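Local coordinates for putative sporulation-specific glycosylase ydhD (Bacillus subtilis subsp. subtilis str. 168, PDB 3CZ8), which probably hydrolyses glycosidic bonds as a family 18 glycoside hydrolase and may bind chitin-like polysaccharides, apparently in the context of sporulation, at residues Q244-R249 against V280-V285; A57-T62 against R110-V115; Y166-I171 against I205-A210; R290-V295 against Q301-W306. The protein carries 1 engineered substitution. All blocks are in the same frame, centred on the assembly; numbering follows the deposited sequence.

The four contacts follow one another along the chain without nesting or crossing, all inside the family 18 catalytic region. Contact 2 comes first, closing a 47-residue excursion through strand 68-77 and helix 93-110. Contact 3 then closes 33 residues, joining helices 168-174 and 198-208 on the outside of the barrel. Contact 1 closes 30 residues in the domain inserted after strand 217-220, and a salt bridge from E283 OE2 to K291 NZ (3.1 Å) ties it to contact 4, the shortest loop, with five residues between its segments. Contacts 3 and 4 also touch, I205 CD1 lying 3.9 Å from I294 CG2. Contacts 1 and 4 both reach the second subunit.

Contact 1: Q244-R249 against V280-V285; sequences QNAIER and VWFEGV. Engineered in segment 280-285: G284 (natural residue Asp).
V280 meets A246 at the end of strand 277-281: its CG1, anti to the backbone N, lies 4.0 Å from A246 CB. The next residue, W281, turns to the other side of the strand, where its ring stacks on F267. F282 swings back to the helix. Its chi1 of 65° puts CG between the backbone N and the carbonyl carbon, presenting one ring face to A246. The methyl CB stands 3.8 Å from the ring centroid, 24° off the normal, a CH-pi contact displaced toward the rim at CG, where CB approaches to 3.5 Å. I247 reaches the far part of the same ring obliquely, CG1 and CD1 each 4.1 Å from F282 CE2, the two side chains crossing nearly at right angles. E283 directs its carboxylate away to a salt bridge with K291, while its backbone N bonds to N243 OD1. G284, an engineered residue (Asp in the natural sequence), then occupies the N-cap position of helix 285-297. Within the domain inserted between strand 217-220 and helix 285-297, the contact seats helix 243-252 on the antiparallel sheet. No hydrogen bond spans the two segments, so the direct contact between them is apolar, made by aliphatic groups and one ring.

Contact 2: A57-T62 against R110-V115; sequences AAIETT and RGYGGV
I59 carries this contact from helix 56-64, pushing against the turn that links helix 93-110 to strand 114-118. Both pieces belong to the beta/alpha (TIM) barrel of family 18, and the contact sets the helix against that turn on the outer side of the barrel. The apolar part is a CH-pi contact with Y112. I59 CD1 sits over one ring face, 3.8 Å from the centroid and 20° off the normal, closest to CZ at 3.6 Å; CG1 also approaches the ring, 3.7 Å from Y112 CE1. With chi1 at -63°, CG1 is anti to the carbonyl carbon, which carries CD1 out to the ring while CG2 is left to face the turn.

The polar surroundings are met by methyl groups, without a hydrogen bond between the segments. I59 CD1 lies 3.4 Å from R110 O and touches the edge of the R110 guanidinium near its plane, 3.5 Å from NH2. R110 NH2 forms a salt bridge with D55 OD2, and Y112 OH bonds D55 OD1, so the two side chains share one carboxylate. G111, with phi at 87°, is where the chain leaves helical geometry, and its carbonyl accepts from W63 NE1. Against the turn, I59 CG2 rests 3.4 Å from G111 O.

Contact 3: Y166-I171 against I205-A210; sequences YDYGGI and IEFTIA
Y168 leans across to F207 and T208 from the first turn of helix 168-174. From CB, which points toward helix 198-208, the ring begins at CG, 4.1 Å from F207 CE2. The ring planes are inclined at 52° with centroids 5.6 Å apart, while the side chains themselves cross nearly at right angles. On the CD2 side both neighbours are felt: Y168 CD2 lies 3.9 Å from F207 CE2 and 3.6 Å from T208 CG2. One atom further, CE2 comes within 3.2 Å of T208 OG1, which meets the ring edge in its plane. That hydroxyl, anti to the carbonyl carbon at chi1 -43°, is hydrogen-bonded to T204 O in its own helix, so its rotation is fixed by the backbone while the same oxygen abuts the ring. At the tip, Y168 OH hydrogen-bonds P153 O at the end of strand 147-153. The start of this helix is capped by D167, whose OD2 accepts weak bonds from G169 N and G170 N. Y168 packs on V152 and I180 and T208 on I180 and I217; the contact thus bridges two adjacent helices of the barrel's outer layer above strands 147-153, 177-181 and 217-220.

Contact 4: R290-V295 against Q301-W306; sequences RKMQIV and QAIGAW
This is a buried helix-on-strand contact that seats helix 285-297 against strand 302-310, the last strand of the beta/alpha (TIM) barrel. Strand 302-310 runs parallel to 217-220 and pairs antiparallel with 9-17, closing the barrel; the helix thus belongs to the final beta-alpha-beta crossover, which here carries the inserted domain on its first connection. The axes of the segments 290-295 and 302-306 approach to 8.3 Å, with N-to-C directions at 144°.

I303 carries the contact; its side chain packs against K291, M292 and V295, which span one helical turn. CG1 is anti to the carbonyl carbon, and the bend at chi2, -80°, turns CD1 to the helix, 3.8 Å from both K291 CB and V295 CG2. On the other flank M292 folds back: with CG anti to the backbone N and a bend at chi2, its SD comes 4.0 Å from I303 CG1, and CE reaches CB and CG1 of I303 at 4.1 Å. V295 CG2 also lies 3.9 Å from A302 O.

The two segments share no hydrogen bond. The end of the K291 side chain leads away from the strand, where NZ bonds A196 O and forms a salt bridge with E283. The assembly continues the packing, since M251 of the second subunit lies on M292, and N245 of that subunit bonds W306 O. K291 O, engaged in the helical bond from V295 N, has I303 CD1 3.6 Å away at its side.

Contact 1: Q244-R249 against V280-V285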
loop_
_atom_site.group_PDB
_atom_site.type_symbol
_atom_site.label_atom_id
_atom_site.label_comp_id
_atom_site.label_asym_id
_atom_site.label_seq_id
_atom_site.Cartn_x
_atom_site.Cartn_y
_atom_site.Cartn_z
ATOM N N GLN A 244 -3.774 5.385 -6.987
ATOM C CA GLN A 244 -3.211 4.800 -8.203
ATOM C C GLN A 244 -4.167 3.782 -8.834
ATOM O O GLN A 244 -4.307 3.753 -10.059
ATOM C CB GLN A 244 -1.840 4.170 -7.951
ATOM C CG GLN A 244 -1.078 3.903 -9.246
ATOM C CD GLN A 244 0.266 3.262 -9.033
ATOM O OE1 GLN A 244 1.058 3.702 -8.198
ATOM N NE2 GLN A 244 0.545 2.218 -9.807
ATOM N N ASN A 245 -4.835 2.980 -7.998
ATOM C CA ASN A 245 -5.883 2.050 -8.459
ATOM C C ASN A 245 -7.003 2.724 -9.234
ATOM O O ASN A 245 -7.490 2.171 -10.216
ATOM C CB ASN A 245 -6.511 1.285 -7.298
ATOM C CG ASN A 245 -5.571 0.299 -6.656
ATOM O OD1 ASN A 245 -5.798 -0.113 -5.522
ATOM N ND2 ASN A 245 -4.520 -0.096 -7.372
ATOM N N ALA A 246 -7.418 3.904 -8.773
ATOM C CA ALA A 246 -8.411 4.712 -9.475
ATOM C C ALA A 246 -7.944 5.124 -10.870
ATOM O O ALA A 246 -8.696 5.013 -11.836
ATOM C CB ALA A 246 -8.771 5.932 -8.650
ATOM N N ILE A 247 -6.703 5.595 -10.962
ATOM C CA ILE A 247 -6.081 5.938 -12.245
ATOM C C ILE A 247 -5.973 4.710 -13.150
ATOM O O ILE A 247 -6.265 4.794 -14.341
ATOM C CB ILE A 247 -4.716 6.639 -12.026
ATOM C CG1 ILE A 247 -4.954 8.128 -11.775
ATOM C CG2 ILE A 247 -3.767 6.448 -13.216
ATOM C CD1 ILE A 247 -4.012 8.732 -10.763
ATOM N N GLU A 248 -5.605 3.572 -12.562
ATOM C CA GLU A 248 -5.529 2.293 -13.270
ATOM C C GLU A 248 -6.878 1.830 -13.823
ATOM O O GLU A 248 -6.932 1.249 -14.908
ATOM C CB GLU A 248 -4.925 1.215 -12.365
ATOM C CG GLU A 248 -3.406 1.368 -12.161
ATOM C CD GLU A 248 -2.887 0.654 -10.917
ATOM O OE1 GLU A 248 -3.693 0.097 -10.133
ATOM O OE2 GLU A 248 -1.655 0.652 -10.723
ATOM N N ARG A 249 -7.957 2.095 -13.087
ATOM C CA ARG A 249 -9.313 1.771 -13.550
ATOM C C ARG A 249 -9.800 2.719 -14.637
ATOM O O ARG A 249 -10.531 2.309 -15.531
ATOM C CB ARG A 249 -10.301 1.740 -12.388
ATOM C CG ARG A 249 -10.102 0.543 -11.485
ATOM C CD ARG A 249 -11.176 0.437 -10.428
ATOM N NE ARG A 249 -10.887 -0.665 -9.513
ATOM C CZ ARG A 249 -11.791 -1.291 -8.767
ATOM N NH1 ARG A 249 -13.067 -0.935 -8.813
ATOM N NH2 ARG A 249 -11.412 -2.282 -7.972
ATOM N N VAL A 280 -16.379 6.969 -9.416
ATOM C CA VAL A 280 -15.142 6.884 -8.646
ATOM C C VAL A 280 -14.694 8.280 -8.228
ATOM O O VAL A 280 -14.596 9.171 -9.064
ATOM C CB VAL A 280 -14.011 6.177 -9.451
ATOM C CG1 VAL A 280 -12.738 6.007 -8.608
ATOM C CG2 VAL A 280 -14.480 4.827 -9.979
ATOM N N TRP A 281 -14.450 8.456 -6.930
ATOM C CA TRP A 281 -13.832 9.666 -6.380
ATOM C C TRP A 281 -12.531 9.303 -5.669
ATOM O O TRP A 281 -12.475 8.324 -4.920
ATOM C CB TRP A 281 -14.778 10.344 -5.382
ATOM C CG TRP A 281 -15.974 10.971 -6.016
ATOM C CD1 TRP A 281 -17.146 10.348 -6.351
ATOM C CD2 TRP A 281 -16.124 12.346 -6.396
ATOM N NE1 TRP A 281 -18.012 11.250 -6.920
ATOM C CE2 TRP A 281 -17.411 12.483 -6.962
ATOM C CE3 TRP A 281 -15.288 13.473 -6.330
ATOM C CZ2 TRP A 281 -17.892 13.707 -7.447
ATOM C CZ3 TRP A 281 -15.767 14.694 -6.814
ATOM C CH2 TRP A 281 -17.059 14.796 -7.364
ATOM N N PHE A 282 -11.491 10.105 -5.892
ATOM C CA PHE A 282 -10.157 9.799 -5.392
ATOM C C PHE A 282 -9.355 11.086 -5.231
ATOM O O PHE A 282 -9.933 12.167 -5.155
ATOM C CB PHE A 282 -9.439 8.777 -6.305
ATOM C CG PHE A 282 -9.158 9.281 -7.704
ATOM C CD1 PHE A 282 -10.173 9.376 -8.649
ATOM C CD2 PHE A 282 -7.865 9.625 -8.084
ATOM C CE1 PHE A 282 -9.908 9.835 -9.934
ATOM C CE2 PHE A 282 -7.591 10.085 -9.366
ATOM C CZ PHE A 282 -8.613 10.193 -10.288
ATOM N N GLU A 283 -8.034 10.959 -5.142
ATOM C CA GLU A 283 -7.129 12.102 -5.031
ATOM C C GLU A 283 -6.027 12.009 -6.080
ATOM O O GLU A 283 -5.432 10.947 -6.266
ATOM C CB GLU A 283 -6.491 12.141 -3.641
ATOM C CG GLU A 283 -7.452 12.430 -2.501
ATOM C CD GLU A 283 -7.803 13.902 -2.366
ATOM O OE1 GLU A 283 -6.940 14.758 -2.643
ATOM O OE2 GLU A 283 -8.941 14.203 -1.964
ATOM N N GLY A 284 -5.765 13.121 -6.763
ATOM C CA GLY A 284 -4.662 13.211 -7.721
ATOM C C GLY A 284 -3.615 14.234 -7.304
ATOM O O GLY A 284 -3.609 14.688 -6.157
ATOM N N VAL A 285 -2.742 14.601 -8.244
ATOM C CA VAL A 285 -1.633 15.521 -7.984
ATOM C C VAL A 285 -2.125 16.948 -7.723
ATOM O O VAL A 285 -1.574 17.657 -6.876
ATOM C CB VAL A 285 -0.596 15.521 -9.143
ATOM C CG1 VAL A 285 0.736 16.113 -8.688
ATOM C CG2 VAL A 285 -0.380 14.112 -9.678
#

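Contact 2: A57-T62 against R110-V115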
loop_
_atom_site.group_PDB
_atom_site.type_symbol
_atom_site.label_atom_id
_atom_site.label_comp_id
_atom_site.label_asym_id
_atom_site.label_seq_id
_atom_site.Cartn_x
_atom_site.Cartn_y
_atom_site.Cartn_z
ATOM N N ALA A 57 13.714 -3.352 14.264
ATOM C CA ALA A 57 14.410 -2.961 13.040
ATOM C C ALA A 57 13.883 -1.634 12.498
ATOM O O ALA A 57 14.664 -0.786 12.070
ATOM C CB ALA A 57 14.298 -4.064 11.984
ATOM N N ALA A 58 12.561 -1.461 12.540
ATOM C CA ALA A 58 11.902 -0.250 12.034
ATOM C C ALA A 58 12.196 1.001 12.876
ATOM O O ALA A 58 12.373 2.093 12.328
ATOM C CB ALA A 58 10.395 -0.478 11.912
ATOM N N ILE A 59 12.257 0.826 14.196
ATOM C CA ILE A 59 12.608 1.904 15.128
ATOM C C ILE A 59 14.030 2.408 14.871
ATOM O O ILE A 59 14.245 3.619 14.722
ATOM C CB ILE A 59 12.443 1.459 16.608
ATOM C CG1 ILE A 59 10.980 1.133 16.904
ATOM C CG2 ILE A 59 12.932 2.541 17.577
ATOM C CD1 ILE A 59 10.776 0.269 18.143
ATOM N N GLU A 60 14.976 1.468 14.784
ATOM C CA GLU A 60 16.400 1.759 14.568
ATOM C C GLU A 60 16.653 2.472 13.236
ATOM O O GLU A 60 17.447 3.413 13.170
ATOM C CB GLU A 60 17.221 0.463 14.644
ATOM C CG GLU A 60 18.741 0.664 14.723
ATOM C CD GLU A 60 19.536 -0.621 14.492
ATOM O OE1 GLU A 60 19.185 -1.672 15.075
ATOM O OE2 GLU A 60 20.522 -0.576 13.728
ATOM N N THR A 61 15.958 2.022 12.192
ATOM C CA THR A 61 16.067 2.600 10.851
ATOM C C THR A 61 15.531 4.032 10.810
ATOM O O THR A 61 16.145 4.907 10.195
ATOM C CB THR A 61 15.331 1.721 9.802
ATOM O OG1 THR A 61 15.730 0.353 9.960
ATOM C CG2 THR A 61 15.642 2.170 8.375
ATOM N N THR A 62 14.399 4.261 11.481
ATOM C CA THR A 62 13.765 5.586 11.533
ATOM C C THR A 62 14.667 6.613 12.226
ATOM O O THR A 62 14.876 7.710 11.701
ATOM C CB THR A 62 12.365 5.541 12.216
ATOM O OG1 THR A 62 11.591 4.466 11.667
ATOM C CG2 THR A 62 11.608 6.842 12.004
ATOM N N ARG A 110 11.305 -0.093 24.139
ATOM C CA ARG A 110 11.462 -0.281 22.696
ATOM C C ARG A 110 12.213 0.851 22.000
ATOM O O ARG A 110 12.714 0.672 20.891
ATOM C CB ARG A 110 10.101 -0.522 22.029
ATOM C CG ARG A 110 9.359 -1.768 22.523
ATOM C CD ARG A 110 9.561 -2.972 21.600
ATOM N NE ARG A 110 10.874 -3.603 21.749
ATOM C CZ ARG A 110 11.895 -3.446 20.907
ATOM N NH1 ARG A 110 13.045 -4.067 21.139
ATOM N NH2 ARG A 110 11.775 -2.669 19.837
ATOM N N GLY A 111 12.291 2.014 22.639
ATOM C CA GLY A 111 13.077 3.129 22.100
ATOM C C GLY A 111 12.361 4.046 21.121
ATOM O O GLY A 111 12.991 4.649 20.241
ATOM N N TYR A 112 11.045 4.167 21.275
ATOM C CA TYR A 112 10.267 5.115 20.480
ATOM C C TYR A 112 10.518 6.537 20.964
ATOM O O TYR A 112 10.893 6.743 22.115
ATOM C CB TYR A 112 8.778 4.799 20.586
ATOM C CG TYR A 112 8.301 3.638 19.740
ATOM C CD1 TYR A 112 8.144 3.776 18.359
ATOM C CD2 TYR A 112 7.972 2.415 20.324
ATOM C CE1 TYR A 112 7.685 2.723 17.578
ATOM C CE2 TYR A 112 7.512 1.352 19.550
ATOM C CZ TYR A 112 7.370 1.519 18.175
ATOM O OH TYR A 112 6.919 0.480 17.395
ATOM N N GLY A 113 10.322 7.513 20.082
ATOM C CA GLY A 113 10.427 8.922 20.457
ATOM C C GLY A 113 9.125 9.537 20.954
ATOM O O GLY A 113 9.073 10.729 21.257
ATOM N N GLY A 114 8.076 8.722 21.044
ATOM C CA GLY A 114 6.760 9.201 21.445
ATOM C C GLY A 114 5.645 8.285 20.981
ATOM O O GLY A 114 5.900 7.142 20.586
ATOM N N VAL A 115 4.408 8.770 21.057
ATOM C CA VAL A 115 3.258 7.986 20.607
ATOM C C VAL A 115 2.300 8.730 19.691
ATOM O O VAL A 115 2.349 9.957 19.555
ATOM C CB VAL A 115 2.412 7.388 21.772
ATOM C CG1 VAL A 115 3.181 6.330 22.524
ATOM C CG2 VAL A 115 1.908 8.472 22.698
#

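Contact 3: Y166-I171 against I205-A210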
loop_
_atom_site.group_PDB
_atom_site.type_symbol
_atom_site.label_atom_id
_atom_site.label_comp_id
_atom_site.label_asym_id
_atom_site.label_seq_id
_atom_site.Cartn_x
_atom_site.Cartn_y
_atom_site.Cartn_z
ATOM N N TYR A 166 -14.471 13.721 20.968
ATOM C CA TYR A 166 -13.217 14.391 20.640
ATOM C C TYR A 166 -13.314 15.890 20.853
ATOM O O TYR A 166 -13.721 16.639 19.967
ATOM C CB TYR A 166 -12.785 14.053 19.209
ATOM C CG TYR A 166 -12.682 12.565 18.981
ATOM C CD1 TYR A 166 -11.578 11.853 19.447
ATOM C CD2 TYR A 166 -13.699 11.864 18.328
ATOM C CE1 TYR A 166 -11.474 10.485 19.258
ATOM C CE2 TYR A 166 -13.607 10.485 18.136
ATOM C CZ TYR A 166 -12.487 9.810 18.607
ATOM O OH TYR A 166 -12.367 8.463 18.433
ATOM N N ASP A 167 -12.942 16.313 22.055
ATOM C CA ASP A 167 -12.899 17.721 22.406
ATOM C C ASP A 167 -11.617 18.323 21.841
ATOM O O ASP A 167 -10.553 18.120 22.405
ATOM C CB ASP A 167 -12.936 17.853 23.933
ATOM C CG ASP A 167 -12.992 19.294 24.407
ATOM O OD1 ASP A 167 -13.002 19.499 25.638
ATOM O OD2 ASP A 167 -13.026 20.223 23.569
ATOM N N TYR A 168 -11.726 19.078 20.747
ATOM C CA TYR A 168 -10.555 19.671 20.076
ATOM C C TYR A 168 -9.757 20.632 20.956
ATOM O O TYR A 168 -8.526 20.619 20.929
ATOM C CB TYR A 168 -10.964 20.394 18.785
ATOM C CG TYR A 168 -10.959 19.537 17.522
ATOM C CD1 TYR A 168 -11.215 18.166 17.567
ATOM C CD2 TYR A 168 -10.723 20.115 16.278
ATOM C CE1 TYR A 168 -11.217 17.392 16.403
ATOM C CE2 TYR A 168 -10.729 19.355 15.115
ATOM C CZ TYR A 168 -10.979 17.999 15.183
ATOM O OH TYR A 168 -10.987 17.259 14.027
ATOM N N GLY A 169 -10.461 21.458 21.727
ATOM C CA GLY A 169 -9.827 22.460 22.584
ATOM C C GLY A 169 -9.135 21.829 23.772
ATOM O O GLY A 169 -8.045 22.253 24.161
ATOM N N GLY A 170 -9.772 20.807 24.340
ATOM C CA GLY A 170 -9.213 20.061 25.461
ATOM C C GLY A 170 -8.068 19.137 25.074
ATOM O O GLY A 170 -7.108 18.982 25.835
ATOM N N ILE A 171 -8.181 18.512 23.903
ATOM C CA ILE A 171 -7.123 17.647 23.360
ATOM C C ILE A 171 -5.938 18.497 22.899
ATOM O O ILE A 171 -4.790 18.208 23.240
ATOM C CB ILE A 171 -7.644 16.760 22.192
ATOM C CG1 ILE A 171 -8.605 15.682 22.710
ATOM C CG2 ILE A 171 -6.488 16.094 21.418
ATOM C CD1 ILE A 171 -9.386 14.981 21.597
ATOM N N ILE A 205 -10.534 23.175 9.309
ATOM C CA ILE A 205 -9.427 24.038 9.724
ATOM C C ILE A 205 -9.942 25.237 10.541
ATOM O O ILE A 205 -9.439 25.503 11.635
ATOM C CB ILE A 205 -8.578 24.501 8.508
ATOM C CG1 ILE A 205 -7.751 23.332 7.952
ATOM C CG2 ILE A 205 -7.622 25.629 8.893
ATOM C CD1 ILE A 205 -7.157 23.596 6.575
ATOM N N GLU A 206 -10.981 25.899 10.023
ATOM C CA GLU A 206 -11.576 27.093 10.631
ATOM C C GLU A 206 -12.093 26.819 12.043
ATOM O O GLU A 206 -11.935 27.650 12.939
ATOM C CB GLU A 206 -12.716 27.618 9.750
ATOM C CG GLU A 206 -12.756 29.137 9.594
ATOM C CD GLU A 206 -12.009 29.617 8.361
ATOM O OE1 GLU A 206 -12.388 29.224 7.237
ATOM O OE2 GLU A 206 -11.051 30.400 8.513
ATOM N N PHE A 207 -12.694 25.644 12.223
ATOM C CA PHE A 207 -13.153 25.164 13.522
ATOM C C PHE A 207 -11.983 24.833 14.459
ATOM O O PHE A 207 -12.071 25.058 15.669
ATOM C CB PHE A 207 -14.057 23.943 13.316
ATOM C CG PHE A 207 -14.512 23.279 14.589
ATOM C CD1 PHE A 207 -15.552 23.821 15.341
ATOM C CD2 PHE A 207 -13.929 22.085 15.014
ATOM C CE1 PHE A 207 -15.985 23.203 16.511
ATOM C CE2 PHE A 207 -14.358 21.458 16.177
ATOM C CZ PHE A 207 -15.392 22.018 16.927
ATOM N N THR A 208 -10.894 24.312 13.894
ATOM C CA THR A 208 -9.729 23.890 14.678
ATOM C C THR A 208 -8.809 25.043 15.122
ATOM O O THR A 208 -8.323 25.052 16.253
ATOM C CB THR A 208 -8.895 22.824 13.924
ATOM O OG1 THR A 208 -9.773 21.873 13.315
ATOM C CG2 THR A 208 -7.987 22.087 14.883
ATOM N N ILE A 209 -8.577 26.011 14.239
ATOM C CA ILE A 209 -7.686 27.143 14.537
ATOM C C ILE A 209 -8.281 28.140 15.547
ATOM O O ILE A 209 -7.591 29.044 16.022
ATOM C CB ILE A 209 -7.248 27.895 13.253
ATOM C CG1 ILE A 209 -8.461 28.535 12.568
ATOM C CG2 ILE A 209 -6.455 26.959 12.330
ATOM C CD1 ILE A 209 -8.163 29.248 11.282
ATOM N N ALA A 210 -9.563 27.965 15.857
ATOM C CA ALA A 210 -10.242 28.727 16.898
ATOM C C ALA A 210 -10.091 28.039 18.249
ATOM O O ALA A 210 -10.537 28.565 19.267
ATOM C CB ALA A 210 -11.718 28.886 16.553
#

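Contact 4: R290-V295 against Q301-W306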
loop_
_atom_site.group_PDB
_atom_site.type_symbol
_atom_site.label_atom_id
_atom_site.label_comp_id
_atom_site.label_asym_id
_atom_site.label_seq_id
_atom_site.Cartn_x
_atom_site.Cartn_y
_atom_site.Cartn_z
ATOM N N ARG A 290 -3.540 21.292 -3.660
ATOM C CA ARG A 290 -4.496 22.189 -3.005
ATOM C C ARG A 290 -4.574 21.993 -1.493
ATOM O O ARG A 290 -4.863 22.936 -0.759
ATOM C CB ARG A 290 -5.895 22.047 -3.625
ATOM C CG ARG A 290 -6.112 22.848 -4.915
ATOM C CD ARG A 290 -6.090 24.364 -4.675
ATOM N NE ARG A 290 -7.243 24.833 -3.903
ATOM C CZ ARG A 290 -8.202 25.629 -4.373
ATOM N NH1 ARG A 290 -9.206 25.991 -3.585
ATOM N NH2 ARG A 290 -8.164 26.072 -5.626
ATOM N N LYS A 291 -4.311 20.770 -1.036
ATOM C CA LYS A 291 -4.282 20.467 0.390
ATOM C C LYS A 291 -3.029 21.015 1.080
ATOM O O LYS A 291 -3.120 21.534 2.195
ATOM C CB LYS A 291 -4.430 18.963 0.623
ATOM C CG LYS A 291 -5.849 18.460 0.466
ATOM C CD LYS A 291 -5.857 16.978 0.184
ATOM C CE LYS A 291 -7.251 16.388 0.250
ATOM N NZ LYS A 291 -8.203 16.943 -0.762
ATOM N N MET A 292 -1.868 20.901 0.429
ATOM C CA MET A 292 -0.647 21.547 0.920
ATOM C C MET A 292 -0.772 23.078 0.855
ATOM O O MET A 292 -0.237 23.783 1.706
ATOM C CB MET A 292 0.600 21.044 0.175
ATOM C CG MET A 292 1.938 21.620 0.678
ATOM S SD MET A 292 2.209 21.557 2.471
ATOM C CE MET A 292 3.339 20.194 2.630
ATOM N N GLN A 293 -1.510 23.567 -0.139
ATOM C CA GLN A 293 -1.791 24.988 -0.304
ATOM C C GLN A 293 -2.621 25.576 0.841
ATOM O O GLN A 293 -2.298 26.652 1.335
ATOM C CB GLN A 293 -2.482 25.246 -1.643
ATOM C CG GLN A 293 -1.532 25.367 -2.826
ATOM C CD GLN A 293 -2.268 25.507 -4.150
ATOM O OE1 GLN A 293 -3.252 26.246 -4.255
ATOM N NE2 GLN A 293 -1.795 24.792 -5.169
ATOM N N ILE A 294 -3.668 24.865 1.267
ATOM C CA ILE A 294 -4.509 25.323 2.384
ATOM C C ILE A 294 -3.818 25.158 3.744
ATOM O O ILE A 294 -4.149 25.851 4.710
ATOM C CB ILE A 294 -5.932 24.688 2.363
ATOM C CG1 ILE A 294 -6.928 25.598 3.089
ATOM C CG2 ILE A 294 -5.931 23.261 2.921
ATOM C CD1 ILE A 294 -8.377 25.278 2.839
ATOM N N VAL A 295 -2.848 24.249 3.803
ATOM C CA VAL A 295 -1.996 24.093 4.973
ATOM C C VAL A 295 -1.081 25.315 5.083
ATOM O O VAL A 295 -0.907 25.871 6.174
ATOM C CB VAL A 295 -1.214 22.749 4.927
ATOM C CG1 VAL A 295 0.073 22.790 5.759
ATOM C CG2 VAL A 295 -2.117 21.607 5.394
ATOM N N GLN A 301 1.057 23.219 10.585
ATOM C CA GLN A 301 2.332 22.511 10.754
ATOM C C GLN A 301 2.748 21.648 9.567
ATOM O O GLN A 301 3.897 21.724 9.123
ATOM C CB GLN A 301 2.316 21.656 12.027
ATOM C CG GLN A 301 3.563 20.786 12.269
ATOM C CD GLN A 301 4.833 21.589 12.584
ATOM O OE1 GLN A 301 5.936 21.166 12.248
ATOM N NE2 GLN A 301 4.680 22.734 13.244
ATOM N N ALA A 302 1.819 20.835 9.063
ATOM C CA ALA A 302 2.155 19.802 8.085
ATOM C C ALA A 302 0.957 19.177 7.388
ATOM O O ALA A 302 -0.188 19.313 7.827
ATOM C CB ALA A 302 2.966 18.700 8.755
ATOM N N ILE A 303 1.265 18.494 6.287
ATOM C CA ILE A 303 0.401 17.502 5.664
ATOM C C ILE A 303 0.855 16.145 6.229
ATOM O O ILE A 303 2.050 15.925 6.428
ATOM C CB ILE A 303 0.522 17.586 4.107
ATOM C CG1 ILE A 303 -0.361 18.721 3.547
ATOM C CG2 ILE A 303 0.246 16.250 3.411
ATOM C CD1 ILE A 303 -1.836 18.393 3.394
ATOM N N GLY A 304 -0.094 15.267 6.543
ATOM C CA GLY A 304 0.228 13.890 6.938
ATOM C C GLY A 304 -0.264 12.891 5.903
ATOM O O GLY A 304 -1.328 13.079 5.315
ATOM N N ALA A 305 0.506 11.828 5.672
ATOM C CA ALA A 305 0.167 10.842 4.635
ATOM C C ALA A 305 0.591 9.420 4.995
ATOM O O ALA A 305 1.146 9.182 6.071
ATOM C CB ALA A 305 0.754 11.253 3.296
ATOM N N TRP A 306 0.329 8.479 4.089
ATOM C CA TRP A 306 0.495 7.054 4.387
ATOM C C TRP A 306 1.565 6.372 3.545
ATOM O O TRP A 306 1.744 6.688 2.371
ATOM C CB TRP A 306 -0.834 6.326 4.195
ATOM C CG TRP A 306 -1.964 6.923 4.974
ATOM C CD1 TRP A 306 -2.842 7.888 4.549
ATOM C CD2 TRP A 306 -2.345 6.596 6.314
ATOM N NE1 TRP A 306 -3.743 8.177 5.545
ATOM C CE2 TRP A 306 -3.460 7.400 6.640
ATOM C CE3 TRP A 306 -1.854 5.697 7.274
ATOM C CZ2 TRP A 306 -4.094 7.331 7.884
ATOM C CZ3 TRP A 306 -2.480 5.634 8.510
ATOM C CH2 TRP A 306 -3.592 6.448 8.804
#